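Possible TctC subunit of the Tripartite Tricarboxylate Transport(TTT) Family (Rhodopseudomonas palustris, PDB 6HKE) probably serves as the periplasmic binding protein of a tripartite tricarboxylate transporter, capturing malate for uptake into the cell. Local coordinates at residues A[127-132]-A[186-191]; A[169-172]-A[176-179]. The protein carries 2 engineered substitutions. All blocks are in the same frame, centred on the assembly; numbering follows the deposited sequence.

Contact 1 (A[127-132]-A[186-191])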
# COMPACT_ATOMS: atom_id res chain seq x y z
N SER A 127 18.12 -17.16 -3.74
CA SER A 127 19.32 -17.87 -3.22
C SER A 127 20.51 -16.90 -3.15
O SER A 127 20.96 -16.59 -2.04
CB SER A 127 19.66 -19.07 -4.07
OG SER A 127 18.74 -20.12 -3.84
N GLU A 128 21.01 -16.47 -4.30
CA GLU A 128 22.15 -15.52 -4.42
C GLU A 128 21.83 -14.22 -3.67
O GLU A 128 22.76 -13.62 -3.10
CB GLU A 128 22.44 -15.18 -5.89
CG GLU A 128 22.98 -16.35 -6.71
CD GLU A 128 23.21 -16.00 -8.18
OE1 GLU A 128 22.91 -14.85 -8.57
OE2 GLU A 128 23.67 -16.89 -8.93
N PHE A 129 20.58 -13.79 -3.71
CA PHE A 129 20.14 -12.50 -3.13
C PHE A 129 20.41 -12.49 -1.61
O PHE A 129 20.95 -11.49 -1.12
CB PHE A 129 18.68 -12.22 -3.46
CG PHE A 129 18.16 -10.97 -2.82
CD1 PHE A 129 17.81 -10.95 -1.48
CD2 PHE A 129 18.06 -9.79 -3.54
CE1 PHE A 129 17.35 -9.79 -0.88
CE2 PHE A 129 17.59 -8.63 -2.94
CZ PHE A 129 17.24 -8.63 -1.62
N ALA A 130 20.02 -13.56 -0.92
CA ALA A 130 20.22 -13.74 0.54
C ALA A 130 21.72 -13.72 0.88
O ALA A 130 22.10 -13.05 1.85
CB ALA A 130 19.57 -15.02 1.00
N SER A 131 22.55 -14.42 0.09
CA SER A 131 24.02 -14.56 0.30
C SER A 131 24.70 -13.20 0.17
O SER A 131 25.60 -12.91 0.95
CB SER A 131 24.61 -15.56 -0.66
OG SER A 131 23.91 -16.79 -0.58
N TYR A 132 24.26 -12.41 -0.80
CA TYR A 132 24.90 -11.13 -1.19
C TYR A 132 24.52 -10.01 -0.21
O TYR A 132 25.35 -9.10 0.01
CB TYR A 132 24.46 -10.74 -2.60
CG TYR A 132 25.08 -9.49 -3.15
CD1 TYR A 132 24.50 -8.25 -2.96
CD2 TYR A 132 26.24 -9.56 -3.91
CE1 TYR A 132 25.04 -7.10 -3.51
CE2 TYR A 132 26.78 -8.42 -4.48
CZ TYR A 132 26.19 -7.19 -4.27
OH TYR A 132 26.75 -6.08 -4.82
N VAL A 186 19.60 3.29 -4.72
CA VAL A 186 19.26 2.29 -3.67
C VAL A 186 19.28 0.89 -4.32
O VAL A 186 19.21 0.80 -5.56
CB VAL A 186 17.92 2.61 -2.99
CG1 VAL A 186 18.01 3.86 -2.13
CG2 VAL A 186 16.78 2.73 -3.99
N ASP A 187 19.38 -0.15 -3.50
CA ASP A 187 19.71 -1.53 -3.92
C ASP A 187 18.43 -2.35 -4.09
O ASP A 187 18.23 -2.90 -5.18
CB ASP A 187 20.72 -2.14 -2.95
CG ASP A 187 22.04 -1.39 -3.07
OD1 ASP A 187 22.65 -1.47 -4.15
OD2 ASP A 187 22.38 -0.65 -2.13
N TYR A 188 17.58 -2.39 -3.08
CA TYR A 188 16.28 -3.07 -3.24
C TYR A 188 15.18 -2.39 -2.42
O TYR A 188 15.41 -1.42 -1.69
CB TYR A 188 16.41 -4.57 -2.96
CG TYR A 188 16.70 -4.99 -1.55
CD1 TYR A 188 18.00 -5.05 -1.09
CD2 TYR A 188 15.69 -5.44 -0.71
CE1 TYR A 188 18.29 -5.53 0.17
CE2 TYR A 188 15.97 -5.90 0.56
CZ TYR A 188 17.28 -5.95 1.01
OH TYR A 188 17.57 -6.39 2.26
N MET A 189 13.99 -2.93 -2.61
CA MET A 189 12.71 -2.31 -2.25
C MET A 189 11.66 -3.41 -2.35
O MET A 189 11.74 -4.22 -3.31
CB MET A 189 12.44 -1.20 -3.26
CG MET A 189 11.52 -0.11 -2.82
SD MET A 189 11.47 1.04 -4.20
CE MET A 189 9.91 0.61 -4.96
N CYS A 190 10.74 -3.46 -1.39
CA CYS A 190 9.48 -4.22 -1.55
C CYS A 190 8.43 -3.20 -1.94
O CYS A 190 8.35 -2.20 -1.22
CB CYS A 190 9.14 -4.98 -0.29
SG CYS A 190 10.42 -6.20 0.10
N ASP A 191 7.77 -3.38 -3.08
CA ASP A 191 6.78 -2.38 -3.57
C ASP A 191 5.48 -3.08 -4.00
O ASP A 191 5.50 -4.23 -4.39
CB ASP A 191 7.42 -1.51 -4.64
CG ASP A 191 6.75 -0.16 -4.87
OD1 ASP A 191 5.85 0.20 -4.09
OD2 ASP A 191 7.13 0.53 -5.86

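Contact 2 (A[169-172]-A[176-179])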
# COMPACT_ATOMS: atom_id res chain seq x y z
N VAL A 169 16.57 3.38 3.88
CA VAL A 169 16.57 4.80 3.42
C VAL A 169 15.10 5.18 3.26
O VAL A 169 14.39 4.59 2.45
CB VAL A 169 17.39 4.98 2.13
CG1 VAL A 169 17.48 6.43 1.68
CG2 VAL A 169 18.79 4.42 2.26
N PRO A 170 14.60 6.14 4.06
CA PRO A 170 13.19 6.52 4.02
C PRO A 170 12.90 7.52 2.90
O PRO A 170 13.65 8.47 2.73
CB PRO A 170 12.98 7.15 5.41
CG PRO A 170 14.31 7.79 5.74
CD PRO A 170 15.35 6.94 5.05
N PHE A 171 11.79 7.31 2.18
CA PHE A 171 11.31 8.19 1.09
C PHE A 171 9.92 8.72 1.47
O PHE A 171 9.32 8.21 2.41
CB PHE A 171 11.30 7.43 -0.24
CG PHE A 171 12.67 7.22 -0.83
CD1 PHE A 171 13.47 6.17 -0.40
CD2 PHE A 171 13.19 8.11 -1.76
CE1 PHE A 171 14.75 6.00 -0.93
CE2 PHE A 171 14.46 7.94 -2.27
CZ PHE A 171 15.24 6.90 -1.85
N SER A 172 9.46 9.74 0.76
CA SER A 172 8.11 10.36 0.89
C SER A 172 7.04 9.44 0.28
O SER A 172 5.84 9.75 0.46
CB SER A 172 8.08 11.73 0.23
OG SER A 172 8.54 11.67 -1.12
N PRO A 176 8.87 8.27 -5.45
CA PRO A 176 10.27 8.68 -5.33
C PRO A 176 11.25 7.52 -5.08
O PRO A 176 12.30 7.52 -5.68
CB PRO A 176 10.22 9.67 -4.16
CG PRO A 176 8.84 10.26 -4.28
CD PRO A 176 7.98 9.05 -4.60
N ALA A 177 10.92 6.57 -4.20
CA ALA A 177 11.82 5.43 -3.89
C ALA A 177 12.08 4.61 -5.17
O ALA A 177 13.21 4.15 -5.37
CB ALA A 177 11.24 4.56 -2.80
N LEU A 178 11.06 4.43 -6.01
CA LEU A 178 11.21 3.65 -7.27
C LEU A 178 12.21 4.37 -8.17
O LEU A 178 13.11 3.69 -8.65
CB LEU A 178 9.87 3.49 -7.98
CG LEU A 178 9.89 2.54 -9.18
CD1 LEU A 178 10.30 1.15 -8.75
CD2 LEU A 178 8.54 2.52 -9.87
N GLN A 179 12.03 5.68 -8.40
CA GLN A 179 12.95 6.50 -9.23
C GLN A 179 14.39 6.35 -8.71
O GLN A 179 15.29 6.20 -9.53
CB GLN A 179 12.50 7.96 -9.31
CG GLN A 179 11.65 8.25 -10.55
CD GLN A 179 10.58 9.28 -10.28
OE1 GLN A 179 10.81 10.32 -9.66
NE2 GLN A 179 9.37 9.01 -10.77

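Contact 1 (A[127-132]-A[186-191])
F129 and Y188 meet in an edge-to-face (T-shaped) aromatic pair. It joins helix 126-136 to the start of strand 188-192, a strand of the mixed sheet of a periplasmic-binding-protein fold. One residue before F129, E128 turns its carboxylate back to the backbone N of K124. Of residues 127-132, F129 is the one whose side chain touches 186-191. With CG anti to the backbone N (chi1 176°), its ring extends away from the helix, and CZ leads. F129 CZ stands 3.4 Å above the plane of the Y188 ring, over its centre. F129 CZ lies 3.7 Å from both CG and CD2 of Y188. The two ring planes are turned 77° to each other and the centroids are 4.8 Å apart. L115 of strand 102-118 touches both rings, and L162 and Y208 also pack on F129, so the pair is buried. Next in the helix, A130 packs against L162. S131 OG donates a 3.3 Å bond to O of S127, one turn back, from above the carbonyl plane. Y132 turns to F121, whose ring it meets edge-to-face. On the strand, Y188 holds CG between its backbone N and carbonyl carbon (chi1 68°), which presents a ring face to F129. Its hydroxyl is hydrogen-bonded to N159 of helix 150-162, fixing the far end of the ring. Replacing Y188 by an alanine would probably leave the edge of F129 without a face to rest on and N159 without its hydroxyl partner. Of the F129 ring atoms, CE2 comes next after CZ, 4.0 Å from Y188 CG.

Contact 2 (A[169-172]-A[176-179])
The ring of F171 lies over A177, with one face against the first turn of helix 174-182. A177 CA sits 3.7 Å from the ring centroid and 15° off the ring normal, a CH-pi contact made by a backbone C-H. The methyl group lies over the same face but nearer the root of the ring, with CB 3.6 Å from F171 CG. The ring takes this position because CG is anti to the carbonyl carbon and beside the backbone N (chi1 -74°). P176 meets the ring differently. Its carbonyl carbon approaches obliquely, and its CB is 4.1 Å from F171 CD2. S172 follows with OG set between its backbone N and carbonyl carbon. This hydroxyl oxygen, S172 OG, lies 3.5 Å from P176 CG, against the pyrrolidine ring.

The arrangement is a strand-to-helix turn within a beta-alpha unit. Strand 167-170 ends, and the chain folds back so that the helix start packs on the residues just after the strand. G173, in the turn, and T174, at the start of the helix, belong to the malate pocket, and the side chain of P176 is about 6 Å from the bound malate. F171 also touches A143 of the neighbouring parallel strand 141-144. No hydrogen bond links the two segments. Their packing therefore rests on apolar and CH-pi contacts, which depend on close fit more than on bond direction.

The centres of the two contacts are 16 Å apart, and both reach the same mixed sheet through a strand. Along the chain the order is helix 126-136, strand 167-170, helix 174-182, strand 188-192. Contact 2 thus falls wholly between the two halves of contact 1. Helix 174-182 is followed, after a short loop, by strand 188-192. The contacts touch each other: M189 SD is 3.7 Å from A177 O, and V186 CG1, in that loop, is 4.1 Å from F171 CE1. Contact 2 lies beside the malate pocket. D191 of strand 188-192 is hydrogen-bonded to T174 of the pocket, while the Y188 side chain is about 13 Å from the ligand.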